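Local coordinates for protein ALDH21) (Physcomitrella patens subsp. patens, PDB 5N5S) that probably catalyses the NADP(+)-dependent, non-phosphorylating oxidation of D-glyceraldehyde 3-phosphate to 3-phosphoglycerate, as a member of the aldehyde dehydrogenase family, at residues Leu192-His197 against Ala473-Ser478; Tyr440-Gly445 against Gln479-Leu484; Thr262-Gly267 against Val283-Gly288. One frame throughout, in Å; residues are numbered along the deposited sequence.

Coming from the N terminus, the chain first opens contact 1 at the start of helix 193-205. Before that contact can close, strand 260-264, helix 267-276 and strand 281-285 form a beta-alpha-beta unit, so the short loop of contact 3 lies wholly within the long one of contact 1. Contact 2 then opens at 440-445, just ahead of and into strand 443-447. Contact 1 closes at 473-478 and contact 2 directly afterwards at 479-484, so these two cross. One continuous loop, 473-484, thereby joins the helix beside the cofactor to the sheet that holds strand 443-447, and all three contacts touch the NADP.

Contact 1. Residues Leu192-His197 against Ala473-Ser478; sequences LNLVAH and ALRVDS. With NAP (NADP nicotinamide-adenine-dinucleotide phosphate), chain G.
The imidazole of His197 carries the guanidinium of Arg475 flat on one face, their centres 3.9 Å apart and their planes only 20° from parallel. NH2 of Arg475 sits 3.3 Å above the centre of the ring; CZ and NE trail off toward the side of the ring where NE2 lies. The opposite face of the same guanidinium is taken by Tyr481, in a cation-pi contact, so the arginine end is sandwiched between two rings. At the guanidinium edge a methyl of Leu194 closes in, CD2 lying 3.7 Å from NH1 of Arg475. What brings the charge this far is an extended side chain: CG leaves anti to the backbone N (chi1 -174°), and the chain stays straight from there to NE.

The edge of the histidine is used as well. NE2 of His197 gives its hydrogen to OD1 of Asp477 at 3.0 Å, a bond close to the ring plane that uses the carboxylate lone pair turned away from OD2. This His-carboxylate bond fixes the rotation of the imidazole and so the surface on which the guanidinium lies. Asp477 is itself shared, with salt bridges to Arg139 on helix 130-151 and to Arg166 of the second subunit, which should favour its charged form.

In this aldehyde dehydrogenase the arrangement stands between the succinate site, probably the substrate pocket, and the cofactor: Arg475 and Arg139 both bind succinate, and helix 193-205 starts beside the nicotinamide. Leu194 faces both ways. Of its two methyls CD2 goes to the arginine while CD1 presses on the nicotinamide, 3.4 Å from C5N of the NADP. Glu492 packs against both His197 and Arg475 from a loop nearby.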
loop_
_atom_site.group_PDB
_atom_site.type_symbol
_atom_site.label_atom_id
_atom_site.label_comp_id
_atom_site.label_asym_id
_atom_site.label_seq_id
_atom_site.Cartn_x
_atom_site.Cartn_y
_atom_site.Cartn_z
ATOM N N LEU B 192 6.112 -25.084 19.277
ATOM C CA LEU B 192 5.662 -25.288 17.911
ATOM C C LEU B 192 5.312 -23.967 17.235
ATOM O O LEU B 192 5.877 -23.665 16.187
ATOM C CB LEU B 192 4.492 -26.289 17.863
ATOM C CG LEU B 192 4.006 -26.729 16.485
ATOM C CD1 LEU B 192 5.020 -27.631 15.785
ATOM C CD2 LEU B 192 2.661 -27.409 16.581
ATOM N N ASN B 193 4.397 -23.189 17.825
ATOM C CA ASN B 193 3.931 -21.922 17.267
ATOM C C ASN B 193 5.032 -20.875 17.123
ATOM O O ASN B 193 5.053 -20.183 16.104
ATOM C CB ASN B 193 2.734 -21.370 18.047
ATOM C CG ASN B 193 1.959 -20.278 17.335
ATOM O OD1 ASN B 193 1.457 -20.456 16.222
ATOM N ND2 ASN B 193 1.820 -19.132 17.976
ATOM N N LEU B 194 5.966 -20.783 18.093
ATOM C CA LEU B 194 7.058 -19.796 18.021
ATOM C C LEU B 194 8.161 -20.190 17.037
ATOM O O LEU B 194 8.847 -19.313 16.511
ATOM C CB LEU B 194 7.619 -19.446 19.396
ATOM C CG LEU B 194 6.631 -18.673 20.273
ATOM C CD1 LEU B 194 7.062 -18.700 21.690
ATOM C CD2 LEU B 194 6.424 -17.241 19.789
ATOM N N VAL B 195 8.277 -21.497 16.739
ATOM C CA VAL B 195 9.189 -22.025 15.720
ATOM C C VAL B 195 8.525 -21.691 14.351
ATOM O O VAL B 195 9.203 -21.202 13.437
ATOM C CB VAL B 195 9.406 -23.544 15.922
ATOM C CG1 VAL B 195 10.023 -24.192 14.685
ATOM C CG2 VAL B 195 10.257 -23.814 17.157
ATOM N N ALA B 196 7.188 -21.925 14.242
ATOM C CA ALA B 196 6.365 -21.620 13.055
ATOM C C ALA B 196 6.476 -20.132 12.652
ATOM O O ALA B 196 6.607 -19.830 11.475
ATOM C CB ALA B 196 4.903 -21.971 13.325
ATOM N N HIS B 197 6.469 -19.218 13.633
ATOM C CA HIS B 197 6.605 -17.782 13.384
ATOM C C HIS B 197 7.971 -17.383 12.791
ATOM O O HIS B 197 8.153 -16.239 12.379
ATOM C CB HIS B 197 6.281 -16.978 14.639
ATOM C CG HIS B 197 4.819 -16.703 14.769
ATOM N ND1 HIS B 197 4.179 -15.773 13.953
ATOM C CD2 HIS B 197 3.910 -17.235 15.617
ATOM C CE1 HIS B 197 2.914 -15.784 14.330
ATOM N NE2 HIS B 197 2.705 -16.650 15.320
ATOM N N ALA B 473 -3.039 -11.029 27.111
ATOM C CA ALA B 473 -2.712 -12.384 26.664
ATOM C C ALA B 473 -3.317 -12.788 25.306
ATOM O O ALA B 473 -3.225 -13.957 24.926
ATOM C CB ALA B 473 -3.083 -13.395 27.735
ATOM N N LEU B 474 -3.862 -11.830 24.549
ATOM C CA LEU B 474 -4.408 -12.118 23.227
ATOM C C LEU B 474 -3.395 -11.834 22.105
ATOM O O LEU B 474 -2.796 -10.756 22.068
ATOM C CB LEU B 474 -5.719 -11.343 23.002
ATOM C CG LEU B 474 -6.427 -11.520 21.657
ATOM C CD1 LEU B 474 -6.943 -12.937 21.470
ATOM C CD2 LEU B 474 -7.561 -10.537 21.518
ATOM N N ARG B 475 -3.218 -12.806 21.203
ATOM C CA ARG B 475 -2.372 -12.676 20.019
ATOM C C ARG B 475 -3.010 -13.371 18.809
ATOM O O ARG B 475 -3.367 -14.544 18.890
ATOM C CB ARG B 475 -0.941 -13.204 20.265
ATOM C CG ARG B 475 0.013 -12.953 19.074
ATOM C CD ARG B 475 1.263 -13.791 19.125
ATOM N NE ARG B 475 2.112 -13.559 17.948
ATOM C CZ ARG B 475 3.377 -13.953 17.836
ATOM N NH1 ARG B 475 3.977 -14.585 18.839
ATOM N NH2 ARG B 475 4.062 -13.694 16.734
ATOM N N VAL B 476 -3.144 -12.641 17.689
ATOM C CA VAL B 476 -3.615 -13.160 16.393
ATOM C C VAL B 476 -2.328 -13.343 15.588
ATOM O O VAL B 476 -1.488 -12.446 15.605
ATOM C CB VAL B 476 -4.628 -12.201 15.697
ATOM C CG1 VAL B 476 -5.151 -12.804 14.395
ATOM C CG2 VAL B 476 -5.791 -11.862 16.630
ATOM N N ASP B 477 -2.151 -14.488 14.907
ATOM C CA ASP B 477 -0.908 -14.810 14.170
ATOM C C ASP B 477 -0.589 -13.904 12.951
ATOM O O ASP B 477 0.536 -13.933 12.455
ATOM C CB ASP B 477 -0.888 -16.289 13.767
ATOM C CG ASP B 477 -1.110 -17.200 14.956
ATOM O OD1 ASP B 477 -0.209 -17.285 15.813
ATOM O OD2 ASP B 477 -2.219 -17.760 15.071
ATOM N N SER B 478 -1.551 -13.080 12.509
ATOM C CA SER B 478 -1.380 -12.134 11.401
ATOM C C SER B 478 -1.058 -10.699 11.891
ATOM O O SER B 478 -0.637 -9.872 11.084
ATOM C CB SER B 478 -2.620 -12.128 10.511
ATOM O OG SER B 478 -3.798 -11.862 11.258
HETATM P PA NAP G . 15.772 -18.734 27.323
HETATM O O1A NAP G . 16.469 -17.432 27.178
HETATM O O2A NAP G . 16.241 -19.558 28.528
HETATM O O5B NAP G . 16.059 -19.685 26.069
HETATM C C5B NAP G . 15.560 -19.536 24.724
HETATM C C4B NAP G . 16.480 -20.297 23.799
HETATM O O4B NAP G . 17.803 -19.712 23.825
HETATM C C3B NAP G . 16.671 -21.789 24.084
HETATM O O3B NAP G . 16.649 -22.516 22.858
HETATM C C2B NAP G . 18.041 -21.838 24.757
HETATM O O2B NAP G . 18.718 -23.112 24.752
HETATM C C1B NAP G . 18.766 -20.737 23.994
HETATM N N9A NAP G . 20.000 -20.142 24.507
HETATM C C8A NAP G . 20.238 -19.678 25.775
HETATM N N7A NAP G . 21.417 -19.129 25.929
HETATM C C5A NAP G . 21.999 -19.234 24.675
HETATM C C6A NAP G . 23.249 -18.819 24.165
HETATM N N6A NAP G . 24.160 -18.163 24.884
HETATM N N1A NAP G . 23.515 -19.075 22.861
HETATM C C2A NAP G . 22.588 -19.701 22.125
HETATM N N3A NAP G . 21.376 -20.134 22.494
HETATM C C4A NAP G . 21.139 -19.866 23.789
HETATM O O3 NAP G . 14.177 -18.766 27.420
HETATM P PN NAP G . 13.085 -19.880 27.777
HETATM O O1N NAP G . 13.193 -20.223 29.213
HETATM O O2N NAP G . 13.157 -20.967 26.777
HETATM O O5D NAP G . 11.748 -19.034 27.557
HETATM C C5D NAP G . 11.281 -18.080 28.544
HETATM C C4D NAP G . 11.491 -16.645 28.108
HETATM O O4D NAP G . 11.056 -16.477 26.736
HETATM C C3D NAP G . 10.683 -15.616 28.893
HETATM O O3D NAP G . 11.437 -14.436 29.156
HETATM C C2D NAP G . 9.512 -15.357 27.948
HETATM O O2D NAP G . 8.816 -14.135 28.143
HETATM C C1D NAP G . 10.278 -15.305 26.594
HETATM N N1N NAP G . 9.320 -15.498 25.428
HETATM C C2N NAP G . 9.135 -14.464 24.485
HETATM C C3N NAP G . 8.162 -14.616 23.510
HETATM C C7N NAP G . 7.753 -13.545 22.517
HETATM O O7N NAP G . 6.973 -13.839 21.584
HETATM N N7N NAP G . 8.279 -12.323 22.651
HETATM C C4N NAP G . 7.417 -15.797 23.487
HETATM C C5N NAP G . 7.635 -16.793 24.425
HETATM C C6N NAP G . 8.594 -16.629 25.380
HETATM P P2B NAP G . 18.463 -24.305 25.791
HETATM O O1X NAP G . 17.181 -24.193 26.581
HETATM O O2X NAP G . 19.732 -24.364 26.676
HETATM O O3X NAP G . 18.461 -25.476 24.810
#

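Contact 2. Residues Tyr440-Gly445 against Gln479-Leu484; sequences YGLQSG and QPYGGL. With NAP (NADP nicotinamide-adenine-dinucleotide phosphate), chain G.
Leu442 spreads its two methyls over the extended backbone of 481-483. CD2 meets the hydroxyl end of Tyr481, 3.5 Å from OH, while CD1 packs on the bare backbone beyond it, 3.4 Å from C of Gly482. Gly483 lets the methyl come this close to the main chain, since a side chain there would be tight against CD1. With CG of Leu442 anti to the backbone N (chi1 -163°), one branch is sent to the tyrosine and the other to the glycine backbone. Tyr481 OH is buried here and has no polar partner in the model.

On the same side of the ring plane, at the CD1 side of the ring, comes Gln443, its amide steeply turned to the ring (68°), with OE1 3.5 Å from CD1 of Tyr481. The same oxygen receives a weak, strongly bent bond from NE2 of Gln479 at 2.9 Å, the two amide planes only 24° apart. Each glutamine has further partners: Gln443 NE2 bonds to the carbonyls of Pro472 and Leu474, and Gln479 OE1 takes the N-H of Val476.

Together these bonds lay the loop that follows strand 465-468 against the start of strand 443-447, in the sheet of the aldehyde dehydrogenase fold that holds this strand. This places Tyr481, which binds succinate, beside Cys320, with its CE2 edge 3.1 Å from the carboxamide O7N of the NADP. The touching parts run roughly antiparallel, and at Gly441 the backbones join directly, Leu484 N donating to Gly441 O at 2.8 Å.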
loop_
_atom_site.group_PDB
_atom_site.type_symbol
_atom_site.label_atom_id
_atom_site.label_comp_id
_atom_site.label_asym_id
_atom_site.label_seq_id
_atom_site.Cartn_x
_atom_site.Cartn_y
_atom_site.Cartn_z
ATOM N N TYR B 440 9.790 -3.435 30.731
ATOM C CA TYR B 440 9.193 -4.242 29.671
ATOM C C TYR B 440 8.183 -3.409 28.867
ATOM O O TYR B 440 7.897 -2.271 29.236
ATOM C CB TYR B 440 8.538 -5.511 30.248
ATOM C CG TYR B 440 9.478 -6.382 31.054
ATOM C CD1 TYR B 440 10.342 -7.279 30.427
ATOM C CD2 TYR B 440 9.485 -6.331 32.445
ATOM C CE1 TYR B 440 11.186 -8.107 31.171
ATOM C CE2 TYR B 440 10.301 -7.170 33.198
ATOM C CZ TYR B 440 11.164 -8.045 32.559
ATOM O OH TYR B 440 11.985 -8.841 33.321
ATOM N N GLY B 441 7.667 -3.971 27.780
ATOM C CA GLY B 441 6.698 -3.294 26.928
ATOM C C GLY B 441 6.251 -4.154 25.769
ATOM O O GLY B 441 6.446 -3.777 24.612
ATOM N N LEU B 442 5.686 -5.334 26.072
ATOM C CA LEU B 442 5.237 -6.267 25.037
ATOM C C LEU B 442 3.794 -5.962 24.660
ATOM O O LEU B 442 3.523 -5.396 23.590
ATOM C CB LEU B 442 5.467 -7.744 25.469
ATOM C CG LEU B 442 5.431 -8.846 24.379
ATOM C CD1 LEU B 442 6.243 -8.490 23.185
ATOM C CD2 LEU B 442 5.930 -10.153 24.916
ATOM N N GLN B 443 2.873 -6.270 25.567
ATOM C CA GLN B 443 1.465 -5.951 25.394
ATOM C C GLN B 443 0.879 -5.437 26.683
ATOM O O GLN B 443 1.500 -5.542 27.747
ATOM C CB GLN B 443 0.659 -7.119 24.778
ATOM C CG GLN B 443 1.176 -7.516 23.362
ATOM C CD GLN B 443 0.213 -8.281 22.491
ATOM O OE1 GLN B 443 0.215 -8.117 21.271
ATOM N NE2 GLN B 443 -0.611 -9.160 23.078
ATOM N N SER B 444 -0.275 -4.773 26.551
ATOM C CA SER B 444 -1.107 -4.240 27.618
ATOM C C SER B 444 -2.539 -4.538 27.230
ATOM O O SER B 444 -2.825 -4.737 26.047
ATOM C CB SER B 444 -0.928 -2.731 27.748
ATOM O OG SER B 444 0.205 -2.387 28.527
ATOM N N GLY B 445 -3.414 -4.568 28.228
ATOM C CA GLY B 445 -4.838 -4.792 28.061
ATOM C C GLY B 445 -5.648 -3.667 28.679
ATOM O O GLY B 445 -5.194 -3.004 29.620
ATOM N N GLN B 479 -1.274 -10.402 13.202
ATOM C CA GLN B 479 -1.029 -9.072 13.779
ATOM C C GLN B 479 0.479 -8.780 13.934
ATOM O O GLN B 479 1.237 -9.716 14.217
ATOM C CB GLN B 479 -1.733 -8.933 15.168
ATOM C CG GLN B 479 -0.854 -9.388 16.361
ATOM C CD GLN B 479 -1.454 -9.284 17.722
ATOM O OE1 GLN B 479 -2.484 -9.873 18.014
ATOM N NE2 GLN B 479 -0.754 -8.617 18.618
ATOM N N PRO B 480 0.921 -7.492 13.870
ATOM C CA PRO B 480 2.335 -7.199 14.181
ATOM C C PRO B 480 2.554 -7.395 15.682
ATOM O O PRO B 480 1.832 -6.812 16.496
ATOM C CB PRO B 480 2.520 -5.745 13.729
ATOM C CG PRO B 480 1.157 -5.156 13.720
ATOM C CD PRO B 480 0.150 -6.260 13.590
ATOM N N TYR B 481 3.481 -8.286 16.042
ATOM C CA TYR B 481 3.734 -8.660 17.431
ATOM C C TYR B 481 5.209 -8.489 17.798
ATOM O O TYR B 481 6.085 -9.023 17.132
ATOM C CB TYR B 481 3.290 -10.116 17.646
ATOM C CG TYR B 481 3.477 -10.633 19.053
ATOM C CD1 TYR B 481 2.483 -10.472 20.016
ATOM C CD2 TYR B 481 4.639 -11.304 19.420
ATOM C CE1 TYR B 481 2.631 -10.987 21.303
ATOM C CE2 TYR B 481 4.803 -11.816 20.704
ATOM C CZ TYR B 481 3.794 -11.658 21.642
ATOM O OH TYR B 481 3.958 -12.182 22.895
ATOM N N GLY B 482 5.461 -7.795 18.887
ATOM C CA GLY B 482 6.807 -7.525 19.361
ATOM C C GLY B 482 6.787 -6.490 20.445
ATOM O O GLY B 482 5.716 -5.994 20.815
ATOM N N GLY B 483 7.950 -6.201 20.993
ATOM C CA GLY B 483 8.002 -5.279 22.110
ATOM C C GLY B 483 8.784 -4.004 21.943
ATOM O O GLY B 483 9.499 -3.810 20.961
ATOM N N LEU B 484 8.587 -3.119 22.921
ATOM C CA LEU B 484 9.306 -1.874 23.121
ATOM C C LEU B 484 10.171 -2.129 24.356
ATOM O O LEU B 484 10.002 -3.152 25.044
ATOM C CB LEU B 484 8.346 -0.685 23.399
ATOM C CG LEU B 484 7.445 -0.174 22.261
ATOM C CD1 LEU B 484 6.891 1.192 22.598
ATOM C CD2 LEU B 484 8.185 -0.063 20.948
HETATM P PA NAP G . 15.772 -18.734 27.323
HETATM O O1A NAP G . 16.469 -17.432 27.178
HETATM O O2A NAP G . 16.241 -19.558 28.528
HETATM O O5B NAP G . 16.059 -19.685 26.069
HETATM C C5B NAP G . 15.560 -19.536 24.724
HETATM C C4B NAP G . 16.480 -20.297 23.799
HETATM O O4B NAP G . 17.803 -19.712 23.825
HETATM C C3B NAP G . 16.671 -21.789 24.084
HETATM O O3B NAP G . 16.649 -22.516 22.858
HETATM C C2B NAP G . 18.041 -21.838 24.757
HETATM O O2B NAP G . 18.718 -23.112 24.752
HETATM C C1B NAP G . 18.766 -20.737 23.994
HETATM N N9A NAP G . 20.000 -20.142 24.507
HETATM C C8A NAP G . 20.238 -19.678 25.775
HETATM N N7A NAP G . 21.417 -19.129 25.929
HETATM C C5A NAP G . 21.999 -19.234 24.675
HETATM C C6A NAP G . 23.249 -18.819 24.165
HETATM N N6A NAP G . 24.160 -18.163 24.884
HETATM N N1A NAP G . 23.515 -19.075 22.861
HETATM C C2A NAP G . 22.588 -19.701 22.125
HETATM N N3A NAP G . 21.376 -20.134 22.494
HETATM C C4A NAP G . 21.139 -19.866 23.789
HETATM O O3 NAP G . 14.177 -18.766 27.420
HETATM P PN NAP G . 13.085 -19.880 27.777
HETATM O O1N NAP G . 13.193 -20.223 29.213
HETATM O O2N NAP G . 13.157 -20.967 26.777
HETATM O O5D NAP G . 11.748 -19.034 27.557
HETATM C C5D NAP G . 11.281 -18.080 28.544
HETATM C C4D NAP G . 11.491 -16.645 28.108
HETATM O O4D NAP G . 11.056 -16.477 26.736
HETATM C C3D NAP G . 10.683 -15.616 28.893
HETATM O O3D NAP G . 11.437 -14.436 29.156
HETATM C C2D NAP G . 9.512 -15.357 27.948
HETATM O O2D NAP G . 8.816 -14.135 28.143
HETATM C C1D NAP G . 10.278 -15.305 26.594
HETATM N N1N NAP G . 9.320 -15.498 25.428
HETATM C C2N NAP G . 9.135 -14.464 24.485
HETATM C C3N NAP G . 8.162 -14.616 23.510
HETATM C C7N NAP G . 7.753 -13.545 22.517
HETATM O O7N NAP G . 6.973 -13.839 21.584
HETATM N N7N NAP G . 8.279 -12.323 22.651
HETATM C C4N NAP G . 7.417 -15.797 23.487
HETATM C C5N NAP G . 7.635 -16.793 24.425
HETATM C C6N NAP G . 8.594 -16.629 25.380
HETATM P P2B NAP G . 18.463 -24.305 25.791
HETATM O O1X NAP G . 17.181 -24.193 26.581
HETATM O O2X NAP G . 19.732 -24.364 26.676
HETATM O O3X NAP G . 18.461 -25.476 24.810
#

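Contact 3. Residues Thr262-Gly267 against Val283-Gly288; sequences TFTGSG and VMELGG. With NAP (NADP nicotinamide-adenine-dinucleotide phosphate), chain G.
With CG anti to the backbone N (chi1 175°), the ring of Phe263 reaches along the sheet, while Met284 bends at chi2 (-72°) and chi3 until its sulfur lies against the ring, SD 3.7 Å from CD2 of Phe263. This is a Met-aromatic contact, oblique to the ring. In the plane of the same ring, at its edge, CD2 of Leu286 packs 3.6 Å from CE2, and farther round CE1 lies 3.3 Å from the ribose oxygen O4B of the NADP. With a leucine here in place of the phenylalanine, the sulfur of Met284 would probably be left without its aromatic partner and a gap would be likely to open beside O4B.

Beneath, parallel strands 260-264 and 281-285 pair through Phe263 N to Val283 O, Glu285 N to Phe263 O and Gly265 N to Glu285 O. Strand 260-264, helix 267-276 and strand 281-285 form a beta-alpha-beta crossover, consistent with a Rossmann-type dinucleotide site. Past Gly265, Ser266 grips phosphate oxygen O1A of the NADP twice, from N at 3.0 Å and from OG at 2.7 Å.

On the opposite sheet face, OG1 of Thr264 lies 3.3 Å from CB of Glu285 and bonds to Lys198, while its CG2 presses on the nicotinamide. The carboxamide N7N donates both to Glu285 OE2, at 3.2 Å, and to Leu286 O; Glu285 is the predicted active-site glutamate.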
loop_
_atom_site.group_PDB
_atom_site.type_symbol
_atom_site.label_atom_id
_atom_site.label_comp_id
_atom_site.label_asym_id
_atom_site.label_seq_id
_atom_site.Cartn_x
_atom_site.Cartn_y
_atom_site.Cartn_z
ATOM N N THR B 262 17.251 -14.498 14.406
ATOM C CA THR B 262 15.917 -14.272 14.962
ATOM C C THR B 262 15.819 -15.100 16.241
ATOM O O THR B 262 15.921 -16.328 16.213
ATOM C CB THR B 262 14.775 -14.427 13.923
ATOM O OG1 THR B 262 13.518 -14.245 14.574
ATOM C CG2 THR B 262 14.806 -15.745 13.152
ATOM N N PHE B 263 15.716 -14.398 17.368
ATOM C CA PHE B 263 15.656 -15.001 18.692
ATOM C C PHE B 263 14.358 -14.726 19.420
ATOM O O PHE B 263 13.884 -13.587 19.457
ATOM C CB PHE B 263 16.854 -14.522 19.536
ATOM C CG PHE B 263 16.874 -14.962 20.984
ATOM C CD1 PHE B 263 17.448 -16.175 21.355
ATOM C CD2 PHE B 263 16.334 -14.159 21.981
ATOM C CE1 PHE B 263 17.474 -16.578 22.694
ATOM C CE2 PHE B 263 16.359 -14.571 23.320
ATOM C CZ PHE B 263 16.938 -15.773 23.664
ATOM N N THR B 264 13.824 -15.776 20.059
ATOM C CA THR B 264 12.649 -15.737 20.928
ATOM C C THR B 264 13.075 -16.409 22.227
ATOM O O THR B 264 13.481 -17.574 22.222
ATOM C CB THR B 264 11.396 -16.326 20.254
ATOM O OG1 THR B 264 11.122 -15.598 19.059
ATOM C CG2 THR B 264 10.164 -16.225 21.135
ATOM N N GLY B 265 13.065 -15.638 23.304
ATOM C CA GLY B 265 13.493 -16.119 24.611
ATOM C C GLY B 265 13.620 -15.011 25.632
ATOM O O GLY B 265 13.013 -13.950 25.463
ATOM N N SER B 266 14.363 -15.272 26.737
ATOM C CA SER B 266 14.534 -14.320 27.840
ATOM C C SER B 266 15.329 -13.084 27.447
ATOM O O SER B 266 16.249 -13.178 26.631
ATOM C CB SER B 266 15.169 -14.993 29.052
ATOM O OG SER B 266 16.546 -15.250 28.835
ATOM N N GLY B 267 14.965 -11.951 28.054
ATOM C CA GLY B 267 15.600 -10.652 27.852
ATOM C C GLY B 267 17.112 -10.633 27.994
ATOM O O GLY B 267 17.797 -10.316 27.017
ATOM N N VAL B 283 16.468 -9.798 15.194
ATOM C CA VAL B 283 15.055 -9.778 15.571
ATOM C C VAL B 283 15.045 -10.345 16.989
ATOM O O VAL B 283 15.594 -11.436 17.211
ATOM C CB VAL B 283 14.157 -10.610 14.605
ATOM C CG1 VAL B 283 12.701 -10.659 15.096
ATOM C CG2 VAL B 283 14.219 -10.062 13.185
ATOM N N MET B 284 14.473 -9.594 17.949
ATOM C CA MET B 284 14.406 -9.967 19.368
ATOM C C MET B 284 12.990 -10.010 19.917
ATOM O O MET B 284 12.359 -8.968 20.084
ATOM C CB MET B 284 15.289 -9.041 20.238
ATOM C CG MET B 284 16.773 -9.244 20.041
ATOM S SD MET B 284 17.332 -10.788 20.756
ATOM C CE MET B 284 18.663 -11.217 19.621
ATOM N N GLU B 285 12.499 -11.216 20.217
ATOM C CA GLU B 285 11.185 -11.439 20.823
ATOM C C GLU B 285 11.465 -11.894 22.256
ATOM O O GLU B 285 11.778 -13.062 22.484
ATOM C CB GLU B 285 10.390 -12.498 20.022
ATOM C CG GLU B 285 9.810 -11.991 18.705
ATOM C CD GLU B 285 8.716 -10.936 18.806
ATOM O OE1 GLU B 285 8.591 -10.121 17.866
ATOM O OE2 GLU B 285 8.006 -10.897 19.835
ATOM N N LEU B 286 11.448 -10.953 23.211
ATOM C CA LEU B 286 11.828 -11.241 24.603
ATOM C C LEU B 286 10.647 -11.191 25.591
ATOM O O LEU B 286 9.497 -11.253 25.160
ATOM C CB LEU B 286 13.001 -10.332 25.038
ATOM C CG LEU B 286 14.082 -10.110 23.955
ATOM C CD1 LEU B 286 14.878 -8.906 24.223
ATOM C CD2 LEU B 286 14.988 -11.305 23.796
ATOM N N GLY B 287 10.948 -11.155 26.894
ATOM C CA GLY B 287 9.970 -11.188 27.970
ATOM C C GLY B 287 9.053 -9.989 28.122
ATOM O O GLY B 287 9.196 -8.983 27.425
ATOM N N GLY B 288 8.112 -10.109 29.057
ATOM C CA GLY B 288 7.155 -9.064 29.374
ATOM C C GLY B 288 6.619 -9.122 30.790
ATOM O O GLY B 288 6.659 -10.166 31.443
HETATM P PA NAP G . 15.772 -18.734 27.323
HETATM O O1A NAP G . 16.469 -17.432 27.178
HETATM O O2A NAP G . 16.241 -19.558 28.528
HETATM O O5B NAP G . 16.059 -19.685 26.069
HETATM C C5B NAP G . 15.560 -19.536 24.724
HETATM C C4B NAP G . 16.480 -20.297 23.799
HETATM O O4B NAP G . 17.803 -19.712 23.825
HETATM C C3B NAP G . 16.671 -21.789 24.084
HETATM O O3B NAP G . 16.649 -22.516 22.858
HETATM C C2B NAP G . 18.041 -21.838 24.757
HETATM O O2B NAP G . 18.718 -23.112 24.752
HETATM C C1B NAP G . 18.766 -20.737 23.994
HETATM N N9A NAP G . 20.000 -20.142 24.507
HETATM C C8A NAP G . 20.238 -19.678 25.775
HETATM N N7A NAP G . 21.417 -19.129 25.929
HETATM C C5A NAP G . 21.999 -19.234 24.675
HETATM C C6A NAP G . 23.249 -18.819 24.165
HETATM N N6A NAP G . 24.160 -18.163 24.884
HETATM N N1A NAP G . 23.515 -19.075 22.861
HETATM C C2A NAP G . 22.588 -19.701 22.125
HETATM N N3A NAP G . 21.376 -20.134 22.494
HETATM C C4A NAP G . 21.139 -19.866 23.789
HETATM O O3 NAP G . 14.177 -18.766 27.420
HETATM P PN NAP G . 13.085 -19.880 27.777
HETATM O O1N NAP G . 13.193 -20.223 29.213
HETATM O O2N NAP G . 13.157 -20.967 26.777
HETATM O O5D NAP G . 11.748 -19.034 27.557
HETATM C C5D NAP G . 11.281 -18.080 28.544
HETATM C C4D NAP G . 11.491 -16.645 28.108
HETATM O O4D NAP G . 11.056 -16.477 26.736
HETATM C C3D NAP G . 10.683 -15.616 28.893
HETATM O O3D NAP G . 11.437 -14.436 29.156
HETATM C C2D NAP G . 9.512 -15.357 27.948
HETATM O O2D NAP G . 8.816 -14.135 28.143
HETATM C C1D NAP G . 10.278 -15.305 26.594
HETATM N N1N NAP G . 9.320 -15.498 25.428
HETATM C C2N NAP G . 9.135 -14.464 24.485
HETATM C C3N NAP G . 8.162 -14.616 23.510
HETATM C C7N NAP G . 7.753 -13.545 22.517
HETATM O O7N NAP G . 6.973 -13.839 21.584
HETATM N N7N NAP G . 8.279 -12.323 22.651
HETATM C C4N NAP G . 7.417 -15.797 23.487
HETATM C C5N NAP G . 7.635 -16.793 24.425
HETATM C C6N NAP G . 8.594 -16.629 25.380
HETATM P P2B NAP G . 18.463 -24.305 25.791
HETATM O O1X NAP G . 17.181 -24.193 26.581
HETATM O O2X NAP G . 19.732 -24.364 26.676
HETATM O O3X NAP G . 18.461 -25.476 24.810
#